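Local coordinates for protein glycosyl hydrolase family 88 (PDB 3WIW) that is an unsaturated glucuronyl hydrolase specific for heparin, probably removing the unsaturated uronic acid from the end of heparin-derived oligosaccharides, at residues V311-L316 / E334-T339; K328-A333 / K386-I391. All coordinates share one frame; numbering follows the deposited sequence. Where two conformers were deposited one is given.

Contact 1: V311-L316 / E334-T339; sequences VIASAL and EDILKT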
ATOM      1  N   VAL A 311      -6.295   0.779  -1.995  1.00  7.27           N
ATOM      2  CA  VAL A 311      -5.109   1.411  -2.567  1.00  7.88           C
ATOM      3  C   VAL A 311      -5.519   2.335  -3.707  1.00  8.38           C
ATOM      4  O   VAL A 311      -5.049   3.473  -3.792  1.00  9.63           O
ATOM      5  CB  VAL A 311      -4.080   0.350  -3.000  1.00  8.61           C
ATOM      6  CG1 VAL A 311      -2.910   0.991  -3.765  1.00  8.74           C
ATOM      7  CG2 VAL A 311      -3.565  -0.441  -1.788  1.00  8.82           C
ATOM      8  N   ILE A 312      -6.421   1.859  -4.568  1.00  7.85           N
ATOM      9  CA  ILE A 312      -6.909   2.682  -5.665  1.00  8.03           C
ATOM     10  C   ILE A 312      -7.624   3.929  -5.153  1.00  9.10           C
ATOM     11  O   ILE A 312      -7.383   5.025  -5.668  1.00  9.48           O
ATOM     12  CB  ILE A 312      -7.825   1.870  -6.619  1.00  9.20           C
ATOM     13  CG1 ILE A 312      -6.970   0.878  -7.412  1.00  9.68           C
ATOM     14  CG2 ILE A 312      -8.586   2.793  -7.555  1.00 10.64           C
ATOM     15  CD1 ILE A 312      -7.781  -0.265  -8.026  1.00 10.89           C
ATOM     16  N   ALA A 313      -8.508   3.775  -4.157  1.00  9.09           N
ATOM     17  CA  ALA A 313      -9.217   4.925  -3.616  1.00  8.98           C
ATOM     18  C   ALA A 313      -8.230   5.959  -3.050  1.00  9.12           C
ATOM     19  O   ALA A 313      -8.347   7.160  -3.345  1.00  9.82           O
ATOM     20  CB  ALA A 313     -10.217   4.493  -2.559  1.00 10.43           C
ATOM     21  N   SER A 314      -7.257   5.511  -2.249  1.00  9.41           N
ATOM     22  CA  SER A 314      -6.302   6.446  -1.671  1.00  9.00           C
ATOM     23  C   SER A 314      -5.541   7.181  -2.772  1.00  9.38           C
ATOM     24  O   SER A 314      -5.427   8.409  -2.742  1.00  9.83           O
ATOM     25  CB  SER A 314      -5.346   5.735  -0.735  1.00 10.46           C
ATOM     26  OG  SER A 314      -4.634   6.739  -0.048  1.00 10.93           O
ATOM     27  N   ALA A 315      -5.078   6.443  -3.777  1.00  9.14           N
ATOM     28  CA  ALA A 315      -4.326   7.054  -4.867  1.00  9.88           C
ATOM     29  C   ALA A 315      -5.183   8.050  -5.652  1.00  9.51           C
ATOM     30  O   ALA A 315      -4.711   9.147  -5.973  1.00 10.48           O
ATOM     31  CB  ALA A 315      -3.764   5.992  -5.797  1.00  9.89           C
ATOM     32  N   LEU A 316      -6.413   7.660  -5.987  1.00  9.77           N
ATOM     33  CA  LEU A 316      -7.280   8.540  -6.771  1.00  9.15           C
ATOM     34  C   LEU A 316      -7.607   9.833  -6.041  1.00  9.92           C
ATOM     35  O   LEU A 316      -7.747  10.890  -6.666  1.00 11.41           O
ATOM     36  CB  LEU A 316      -8.556   7.820  -7.214  1.00 10.15           C
ATOM     37  CG  LEU A 316      -8.384   6.731  -8.275  1.00 10.15           C
ATOM     38  CD1 LEU A 316      -9.747   6.141  -8.564  1.00 12.61           C
ATOM     39  CD2 LEU A 316      -7.762   7.289  -9.551  1.00 12.58           C
ATOM     40  N   GLU A 334     -14.636   8.182  -4.026  1.00 11.29           N
ATOM     41  CA  GLU A 334     -15.761   8.291  -3.110  1.00 12.40           C
ATOM     42  C   GLU A 334     -16.689   7.080  -3.222  1.00 13.07           C
ATOM     43  O   GLU A 334     -17.148   6.532  -2.206  1.00 13.41           O
ATOM     44  CB  GLU A 334     -16.516   9.585  -3.391  1.00 13.61           C
ATOM     45  CG  GLU A 334     -17.702   9.828  -2.488  1.00 15.83           C
ATOM     46  CD  GLU A 334     -18.368  11.152  -2.802  1.00 18.30           C
ATOM     47  OE1 GLU A 334     -18.227  12.097  -2.003  1.00 19.42           O
ATOM     48  OE2 GLU A 334     -19.033  11.251  -3.856  1.00 20.90           O
ATOM     49  N   ASP A 335     -16.969   6.654  -4.456  1.00 12.35           N
ATOM     50  CA  ASP A 335     -17.847   5.500  -4.679  1.00 13.33           C
ATOM     51  C   ASP A 335     -17.198   4.240  -4.102  1.00 11.87           C
ATOM     52  O   ASP A 335     -17.879   3.434  -3.465  1.00 13.45           O
ATOM     53  CB  ASP A 335     -18.100   5.291  -6.168  1.00 16.51           C
ATOM     54  CG  ASP A 335     -19.010   6.348  -6.772  1.00 21.46           C
ATOM     55  OD1 ASP A 335     -19.765   7.017  -6.022  1.00 23.17           O
ATOM     56  OD2 ASP A 335     -18.977   6.500  -8.019  1.00 23.51           O
ATOM     57  N   ILE A 336     -15.886   4.054  -4.299  1.00 10.44           N
ATOM     58  CA  ILE A 336     -15.218   2.906  -3.710  1.00 10.43           C
ATOM     59  C   ILE A 336     -15.358   2.962  -2.198  1.00 10.52           C
ATOM     60  O   ILE A 336     -15.671   1.949  -1.558  1.00 11.68           O
ATOM     61  CB  ILE A 336     -13.707   2.897  -4.028  1.00 10.45           C
ATOM     62  CG1 ILE A 336     -13.456   2.619  -5.517  1.00 11.16           C
ATOM     63  CG2 ILE A 336     -13.002   1.867  -3.161  1.00 10.70           C
ATOM     64  CD1 ILE A 336     -12.003   2.928  -5.941  1.00 11.81           C
ATOM     65  N   LEU A 337     -15.100   4.124  -1.607  1.00 10.55           N
ATOM     66  CA  LEU A 337     -15.173   4.232  -0.157  1.00 11.18           C
ATOM     67  C   LEU A 337     -16.568   3.959   0.400  1.00 12.43           C
ATOM     68  O   LEU A 337     -16.700   3.354   1.473  1.00 12.56           O
ATOM     69  CB  LEU A 337     -14.639   5.583   0.330  1.00 11.48           C
ATOM     70  CG  LEU A 337     -13.147   5.815   0.119  1.00 12.26           C
ATOM     71  CD1 LEU A 337     -12.815   7.206   0.631  1.00 13.93           C
ATOM     72  CD2 LEU A 337     -12.341   4.739   0.834  1.00 13.80           C
ATOM     73  N   LYS A 338     -17.603   4.383  -0.321  1.00 12.05           N
ATOM     74  CA  LYS A 338     -18.949   4.071   0.122  1.00 13.15           C
ATOM     75  C   LYS A 338     -19.191   2.562   0.116  1.00 12.68           C
ATOM     76  O   LYS A 338     -19.812   2.040   1.037  1.00 14.11           O
ATOM     77  CB  LYS A 338     -19.969   4.819  -0.713  1.00 14.61           C
ATOM     78  CG  LYS A 338     -20.033   6.284  -0.334  1.00 16.53           C
ATOM     79  CD  LYS A 338     -20.893   7.094  -1.292  1.00 19.62           C
ATOM     80  CE  LYS A 338     -21.068   8.506  -0.774  1.00 21.11           C
ATOM     81  NZ  LYS A 338     -21.926   9.327  -1.657  1.00 23.48           N
ATOM     82  N   THR A 339     -18.701   1.851  -0.899  1.00 11.72           N
ATOM     83  CA  THR A 339     -18.817   0.390  -0.924  1.00 12.29           C
ATOM     84  C   THR A 339     -18.008  -0.277   0.195  1.00 11.37           C
ATOM     85  O   THR A 339     -18.509  -1.176   0.896  1.00 11.55           O
ATOM     86  CB  THR A 339     -18.416  -0.192  -2.302  1.00 13.66           C
ATOM     87  OG1 THR A 339     -19.272   0.343  -3.320  1.00 15.96           O
ATOM     88  CG2 THR A 339     -18.546  -1.719  -2.310  1.00 14.22           C
TER
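Two helices that follow one another in the (alpha/alpha)6 barrel, 306-322 and 327-340, pack side by side here, and Ala313 meets Ile336 and Leu337 where their backbones come nearest. The short axes of 311-316 and 334-339 run roughly antiparallel, at 144°, and approach to 9.1 Å. Such spacing suits alanine: its methyl points at the other helix and leaves room for two larger side chains. Ala313 CB rests 3.9 Å from Ile336 CG2 and 4.0 Å from Leu337 CD2, so both branched residues share one small partner. In Ile336 the two branches divide the work. CG2 lies anti to the backbone N (CG1 has chi1 -69°) and meets the alanine, while the longer arm carries CD1 to within 3.8 Å of Ile312 CG2, the two isoleucines crossing at about a right angle. All four residues are buried and apolar, and no hydrogen bond crosses between the segments. Beyond them, Ile312 also touches Ala249 of helix 245-262, while Leu337 lies against Ala384 and Tyr388 of helix 375-392. Close packing of an alanine against branched aliphatic residues thus joins two roughly antiparallel helices, neighbours in sequence, as expected in an (alpha/alpha)6 barrel.

Contact 2: K328-A333 / K386-I391; sequences KYFKFA and KRYAEI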
ATOM      1  N   LYS A 328     -13.553  13.516 -11.654  1.00 16.13           N
ATOM      2  CA  LYS A 328     -13.829  12.110 -11.997  1.00 15.78           C
ATOM      3  C   LYS A 328     -13.058  11.144 -11.101  1.00 14.18           C
ATOM      4  O   LYS A 328     -13.561  10.083 -10.741  1.00 14.72           O
ATOM      5  CB  LYS A 328     -13.559  11.799 -13.475  1.00 18.01           C
ATOM      6  CG  LYS A 328     -12.113  11.967 -13.910  1.00 20.95           C
ATOM      7  CD  LYS A 328     -11.927  11.583 -15.375  1.00 24.28           C
ATOM      8  CE  LYS A 328     -10.496  11.859 -15.830  1.00 27.41           C
ATOM      9  NZ  LYS A 328     -10.069  13.272 -15.599  1.00 29.38           N
ATOM     10  N   TYR A 329     -11.838  11.520 -10.718  1.00 13.48           N
ATOM     11  CA  TYR A 329     -11.042  10.698  -9.809  1.00 12.18           C
ATOM     12  C   TYR A 329     -11.606  10.733  -8.392  1.00 12.14           C
ATOM     13  O   TYR A 329     -11.724   9.691  -7.734  1.00 12.84           O
ATOM     14  CB  TYR A 329      -9.581  11.158  -9.803  1.00 12.19           C
ATOM     15  CG  TYR A 329      -8.947  11.164 -11.166  1.00 12.61           C
ATOM     16  CD1 TYR A 329      -9.030  10.043 -11.998  1.00 12.76           C
ATOM     17  CD2 TYR A 329      -8.248  12.275 -11.619  1.00 14.64           C
ATOM     18  CE1 TYR A 329      -8.434  10.039 -13.260  1.00 14.13           C
ATOM     19  CE2 TYR A 329      -7.650  12.286 -12.875  1.00 15.96           C
ATOM     20  CZ  TYR A 329      -7.740  11.159 -13.691  1.00 15.55           C
ATOM     21  OH  TYR A 329      -7.146  11.160 -14.934  1.00 16.60           O
ATOM     22  N   PHE A 330     -11.953  11.927  -7.927  1.00 13.44           N
ATOM     23  CA  PHE A 330     -12.539  12.060  -6.602  1.00 13.90           C
ATOM     24  C   PHE A 330     -13.831  11.243  -6.501  1.00 13.37           C
ATOM     25  O   PHE A 330     -14.056  10.521  -5.515  1.00 13.46           O
ATOM     26  CB  PHE A 330     -12.851  13.522  -6.300  1.00 14.51           C
ATOM     27  CG  PHE A 330     -13.493  13.710  -4.972  1.00 15.99           C
ATOM     28  CD1 PHE A 330     -12.719  13.812  -3.825  1.00 17.09           C
ATOM     29  CD2 PHE A 330     -14.874  13.734  -4.858  1.00 17.72           C
ATOM     30  CE1 PHE A 330     -13.313  13.967  -2.588  1.00 18.26           C
ATOM     31  CE2 PHE A 330     -15.474  13.887  -3.611  1.00 18.76           C
ATOM     32  CZ  PHE A 330     -14.689  14.009  -2.489  1.00 19.03           C
ATOM     33  N   LYS A 331     -14.699  11.361  -7.504  1.00 13.67           N
ATOM     34  CA  LYS A 331     -15.997  10.675  -7.478  1.00 14.78           C
ATOM     35  C   LYS A 331     -15.812   9.161  -7.466  1.00 13.67           C
ATOM     36  O   LYS A 331     -16.499   8.448  -6.735  1.00 12.96           O
ATOM     37  CB  LYS A 331     -16.858  11.104  -8.678  1.00 17.83           C
ATOM     38  CG  LYS A 331     -18.192  10.395  -8.808  1.00 21.88           C
ATOM     39  CD  LYS A 331     -19.092  10.655  -7.615  1.00 26.66           C
ATOM     40  CE  LYS A 331     -20.545  10.251  -7.919  1.00 30.27           C
ATOM     41  NZ  LYS A 331     -20.704   8.857  -8.444  1.00 32.77           N
ATOM     42  N   PHE A 332     -14.859   8.670  -8.249  1.00 12.46           N
ATOM     43  CA  PHE A 332     -14.625   7.230  -8.326  1.00 12.13           C
ATOM     44  C   PHE A 332     -14.128   6.730  -6.971  1.00 12.10           C
ATOM     45  O   PHE A 332     -14.600   5.708  -6.468  1.00 12.00           O
ATOM     46  CB  PHE A 332     -13.655   6.934  -9.466  1.00 11.84           C
ATOM     47  CG  PHE A 332     -13.634   5.497  -9.906  1.00 11.50           C
ATOM     48  CD1 PHE A 332     -12.890   4.548  -9.204  1.00 12.12           C
ATOM     49  CD2 PHE A 332     -14.325   5.098 -11.045  1.00 13.61           C
ATOM     50  CE1 PHE A 332     -12.865   3.200  -9.618  1.00 13.42           C
ATOM     51  CE2 PHE A 332     -14.281   3.775 -11.473  1.00 13.01           C
ATOM     52  CZ  PHE A 332     -13.562   2.814 -10.756  1.00 13.53           C
ATOM     53  N   ALA A 333     -13.196   7.465  -6.358  1.00 11.69           N
ATOM     54  CA  ALA A 333     -12.696   7.104  -5.030  1.00 11.45           C
ATOM     55  C   ALA A 333     -13.812   7.139  -3.990  1.00 10.91           C
ATOM     56  O   ALA A 333     -13.910   6.253  -3.151  1.00 11.50           O
ATOM     57  CB  ALA A 333     -11.563   8.028  -4.602  1.00 11.50           C
ATOM     58  N   LYS A 386      -8.745   9.498   5.578  0.73 12.31           N
ATOM     59  CA  LYS A 386      -8.083  10.728   5.986  0.73 13.04           C
ATOM     60  C   LYS A 386      -7.959  11.695   4.791  0.73 12.06           C
ATOM     61  O   LYS A 386      -8.239  12.885   4.927  0.73 12.16           O
ATOM     62  CB  LYS A 386      -6.711  10.411   6.581  0.73 14.56           C
ATOM     63  CG  LYS A 386      -6.059  11.592   7.255  0.73 16.26           C
ATOM     64  CD  LYS A 386      -4.740  11.226   7.951  0.73 17.34           C
ATOM     65  CE  LYS A 386      -3.707  10.721   6.954  0.73 18.54           C
ATOM     66  NZ  LYS A 386      -2.313  11.026   7.423  0.73 18.38           N
ATOM     67  N   ARG A 387      -7.564  11.189   3.620  1.00 11.99           N
ATOM     68  CA  ARG A 387      -7.463  12.038   2.431  1.00 12.10           C
ATOM     69  C   ARG A 387      -8.818  12.617   2.012  1.00 12.51           C
ATOM     70  O   ARG A 387      -8.938  13.799   1.652  1.00 13.11           O
ATOM     71  CB  ARG A 387      -6.806  11.275   1.274  1.00 11.46           C
ATOM     72  CG  ARG A 387      -5.358  10.983   1.513  1.00 11.55           C
ATOM     73  CD  ARG A 387      -4.760  10.082   0.432  1.00 11.17           C
ATOM     74  NE  ARG A 387      -3.334   9.858   0.675  1.00 11.24           N
ATOM     75  CZ  ARG A 387      -2.484   9.351  -0.214  1.00 10.93           C
ATOM     76  NH1 ARG A 387      -1.190   9.245   0.100  1.00 12.98           N
ATOM     77  NH2 ARG A 387      -2.912   8.958  -1.415  1.00 11.79           N
ATOM     78  N   TYR A 388      -9.842  11.776   2.066  1.00 12.49           N
ATOM     79  CA  TYR A 388     -11.185  12.179   1.708  1.00 13.01           C
ATOM     80  C   TYR A 388     -11.674  13.265   2.673  1.00 13.31           C
ATOM     81  O   TYR A 388     -12.202  14.296   2.257  1.00 13.95           O
ATOM     82  CB  TYR A 388     -12.113  10.960   1.749  1.00 12.79           C
ATOM     83  CG  TYR A 388     -13.551  11.273   1.411  1.00 13.56           C
ATOM     84  CD1 TYR A 388     -13.990  11.241   0.099  1.00 14.60           C
ATOM     85  CD2 TYR A 388     -14.459  11.602   2.397  1.00 15.15           C
ATOM     86  CE1 TYR A 388     -15.294  11.514  -0.233  1.00 14.89           C
ATOM     87  CE2 TYR A 388     -15.796  11.858   2.084  1.00 15.53           C
ATOM     88  CZ  TYR A 388     -16.195  11.826   0.767  1.00 14.88           C
ATOM     89  OH  TYR A 388     -17.489  12.110   0.438  1.00 16.07           O
ATOM     90  N   ALA A 389     -11.529  13.025   3.972  1.00 13.58           N
ATOM     91  CA  ALA A 389     -11.958  14.001   4.958  1.00 13.87           C
ATOM     92  C   ALA A 389     -11.213  15.332   4.836  1.00 15.08           C
ATOM     93  O   ALA A 389     -11.792  16.391   5.088  1.00 16.59           O
ATOM     94  CB  ALA A 389     -11.825  13.429   6.368  1.00 15.05           C
ATOM     95  N   GLU A 390      -9.942  15.289   4.444  0.69 15.33           N
ATOM     96  CA  GLU A 390      -9.165  16.511   4.273  0.69 17.31           C
ATOM     97  C   GLU A 390      -9.686  17.326   3.099  0.69 17.21           C
ATOM     98  O   GLU A 390      -9.813  18.546   3.189  0.69 17.91           O
ATOM     99  CB  GLU A 390      -7.688  16.163   4.078  0.69 20.64           C
ATOM    100  CG  GLU A 390      -6.801  17.337   3.640  0.69 24.94           C
ATOM    101  CD  GLU A 390      -6.808  18.505   4.608  0.69 30.40           C
ATOM    102  OE1 GLU A 390      -7.110  18.301   5.809  0.69 32.75           O
ATOM    103  OE2 GLU A 390      -6.513  19.635   4.159  0.69 32.19           O
ATOM    104  N   ILE A 391     -10.007  16.645   2.001  1.00 15.83           N
ATOM    105  CA  ILE A 391     -10.541  17.318   0.827  1.00 16.90           C
ATOM    106  C   ILE A 391     -11.881  17.970   1.151  1.00 18.09           C
ATOM    107  O   ILE A 391     -12.108  19.128   0.828  1.00 19.17           O
ATOM    108  CB  ILE A 391     -10.687  16.342  -0.363  1.00 17.38           C
ATOM    109  CG1 ILE A 391      -9.301  15.953  -0.897  1.00 16.20           C
ATOM    110  CG2 ILE A 391     -11.531  16.971  -1.491  1.00 18.14           C
ATOM    111  CD1 ILE A 391      -9.326  14.740  -1.808  1.00 16.37           C
TER
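Phe330 and Tyr388 bring together helices 327-340 and 375-392 of the (alpha/alpha)6 barrel through their rings, which reach across a gap too wide for short side chains: the nearest CA atoms, those of these two residues, are 8.4 Å apart. The aromatic contact comes first. The ring planes are near parallel, at 12°, but slid so far past each other that they barely overlap, with centroids 5.4 Å apart. The closest approach is at one corner of each ring, Phe330 CZ lying 3.4 Å from Tyr388 CE1, with Phe330 CE1 close to Tyr388 CD1 beside it. Both side chains extend with CG anti to the backbone N (chi1 178° in Phe330, 179° in Tyr388), which carries each ring end nearer the opposite helix than its CB direction alone would.

Aliphatic packing adds a second partner. Ile391, one turn after Tyr388, sets CG2 3.7 Å from Phe330 CE1, and its CD1 comes near the same stretch of ring; a branched residue can thus meet the phenyl group at two points. With an alanine in place of Phe330, Tyr388 CE1 and Ile391 CG2 would probably lose their shared partner, opening a gap between the helices at this partly buried spot.

The polar part lies at the far end of Tyr388, where tyrosine suits the site better than a purely apolar ring: its body packs on Phe330 and, edge-to-face, with Trp31, while its hydroxyl serves a carboxylate. That tie returns to helix 327-340 just past Ala333, as a hydrogen bond between Tyr388 OH and Glu334 OE1.

In the fold
Following the chain from the N terminus, helix 306-322 comes first, and contact 1 closes a short excursion of 17 residues, joining 311-316 to 334-339 on the next helix. Contact 2 starts within that excursion, at 328-333, and closes a longer one of 52 residues by reaching 386-391 on helix 375-392, near the end of the modelled chain. The two therefore cross rather than nest. Helix 327-340 serves both through adjoining segments, and the contact centres are only about 7 Å apart. Helices 306-322 and 375-392 are also tied directly, through a probable hydrogen bond from Arg387 NH2 to Ser314 O, so three late helices of the barrel are mutually connected.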